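Local coordinates for DyP-type peroxidase (Thermobifida cellulosilytica, PDB 4GS1), which binds haem and, as a DyP-type peroxidase, probably uses hydrogen peroxide to oxidise dyes and other substrates, at residues A67-G72 with E117-A122. Numbering follows the deposited sequence.
Sequences AAAREG and EAMDAA
M119 lays its thioether against the helical backbone at R70, with M119 SD 3.9 Å from R70 CA, while M119 CG sits 3.9 Å from R70 N and 4.3 Å from A69 CB. With CG anti to the carbonyl carbon (chi1 -61°), the side chain is set over the R70 backbone; an unbranched, flexible methionine suits such a surface, and it also touches A73 on helix 66-90. Beside it the fit depends on smallness: A69 CB comes within 3.6 Å of A118 O and 4.2 Å of A118 CB, so two methyl groups let the backbones draw close. No direct hydrogen bond joins the segments.

The other side is looser and wet. R70 extends with CG anti to its backbone N (chi1 -177°), then bends at chi3, bringing its guanidinium near the turn. Two waters link them: one, in the guanidinium plane at its edge, accepts from R70 NE, the other from R70 NH2, and both donate to M119 O. A121 CB lies 4.0 Å from R70 NH2, obliquely to the guanidinium, whereas R70 NH1 bonds V393 O and L392 O of the C-terminal tail. A long helix of the N-terminal ferredoxin-like domain receives the end of helix 113-118, which closes in a Schellman motif with D120 at positive phi.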
loop_
_atom_site.group_PDB
_atom_site.type_symbol
_atom_site.label_atom_id
_atom_site.label_comp_id
_atom_site.label_asym_id
_atom_site.label_seq_id
_atom_site.Cartn_x
_atom_site.Cartn_y
_atom_site.Cartn_z
ATOM N N ALA B 67 22.985 12.708 28.412
ATOM C CA ALA B 67 23.806 11.499 28.422
ATOM C C ALA B 67 22.986 10.265 28.036
ATOM O O ALA B 67 23.440 9.425 27.256
ATOM C CB ALA B 67 24.464 11.307 29.784
ATOM N N ALA B 68 21.780 10.158 28.581
ATOM C CA ALA B 68 20.893 9.043 28.250
ATOM C C ALA B 68 20.448 9.087 26.792
ATOM O O ALA B 68 20.262 8.043 26.161
ATOM C CB ALA B 68 19.680 9.034 29.170
ATOM N N ALA B 69 20.252 10.296 26.269
ATOM C CA ALA B 69 19.816 10.467 24.886
ATOM C C ALA B 69 20.925 10.041 23.929
ATOM O O ALA B 69 20.673 9.409 22.902
ATOM C CB ALA B 69 19.395 11.917 24.630
ATOM N N ARG B 70 22.162 10.393 24.267
ATOM C CA ARG B 70 23.308 9.979 23.470
ATOM C C ARG B 70 23.452 8.460 23.489
ATOM O O ARG B 70 23.711 7.843 22.456
ATOM C CB ARG B 70 24.583 10.648 23.996
ATOM C CG ARG B 70 25.829 10.336 23.184
ATOM C CD ARG B 70 27.043 11.088 23.722
ATOM N NE ARG B 70 26.960 12.528 23.479
ATOM C CZ ARG B 70 27.405 13.132 22.379
ATOM N NH1 ARG B 70 27.968 12.426 21.405
ATOM N NH2 ARG B 70 27.287 14.448 22.254
ATOM N N GLU B 71 23.278 7.861 24.666
ATOM C CA GLU B 71 23.337 6.409 24.797
ATOM C C GLU B 71 22.200 5.754 24.017
ATOM O O GLU B 71 22.399 4.725 23.363
ATOM C CB GLU B 71 23.275 5.994 26.267
ATOM C CG GLU B 71 23.715 4.564 26.514
ATOM C CD GLU B 71 25.139 4.312 26.054
ATOM O OE1 GLU B 71 25.993 5.207 26.239
ATOM O OE2 GLU B 71 25.400 3.225 25.497
ATOM N N GLY B 72 21.014 6.356 24.080
ATOM C CA GLY B 72 19.865 5.850 23.341
ATOM C C GLY B 72 20.066 5.910 21.838
ATOM O O GLY B 72 19.736 4.970 21.107
ATOM N N GLU B 117 19.788 18.233 19.474
ATOM C CA GLU B 117 19.317 19.077 20.575
ATOM C C GLU B 117 19.137 18.265 21.864
ATOM O O GLU B 117 19.566 18.688 22.939
ATOM C CB GLU B 117 18.022 19.816 20.203
ATOM C CG GLU B 117 18.177 20.799 19.038
ATOM C CD GLU B 117 19.353 21.766 19.212
ATOM O OE1 GLU B 117 19.600 22.215 20.355
ATOM O OE2 GLU B 117 20.035 22.075 18.204
ATOM N N ALA B 118 18.523 17.089 21.753
ATOM C CA ALA B 118 18.335 16.218 22.916
ATOM C C ALA B 118 19.662 15.762 23.524
ATOM O O ALA B 118 19.746 15.524 24.727
ATOM C CB ALA B 118 17.485 15.010 22.547
ATOM N N MET B 119 20.691 15.621 22.690
ATOM C CA MET B 119 22.009 15.207 23.174
ATOM C C MET B 119 22.842 16.390 23.661
ATOM O O MET B 119 24.006 16.210 24.021
ATOM C CB MET B 119 22.789 14.463 22.082
ATOM C CG MET B 119 22.123 13.197 21.582
ATOM S SD MET B 119 23.104 12.287 20.363
ATOM C CE MET B 119 23.250 13.486 19.044
ATOM N N ASP B 120 22.248 17.586 23.669
ATOM C CA ASP B 120 22.967 18.815 24.027
ATOM C C ASP B 120 24.213 18.925 23.151
ATOM O O ASP B 120 25.326 19.138 23.637
ATOM C CB ASP B 120 23.320 18.829 25.525
ATOM C CG ASP B 120 23.813 20.187 26.009
ATOM O OD1 ASP B 120 23.426 21.224 25.428
ATOM O OD2 ASP B 120 24.593 20.218 26.985
ATOM N N ALA B 121 24.009 18.765 21.847
ATOM C CA ALA B 121 25.109 18.738 20.891
ATOM C C ALA B 121 24.909 19.712 19.735
ATOM O O ALA B 121 25.222 19.394 18.586
ATOM C CB ALA B 121 25.308 17.326 20.362
ATOM N N ALA B 122 24.405 20.904 20.038
ATOM C CA ALA B 122 24.165 21.910 19.008
ATOM C C ALA B 122 25.461 22.304 18.302
ATOM O O ALA B 122 25.439 22.774 17.164
ATOM C CB ALA B 122 23.487 23.132 19.610
HETATM O O HOH W 1 25.391 14.097 25.163
HETATM O O HOH W 2 26.806 16.019 24.482
#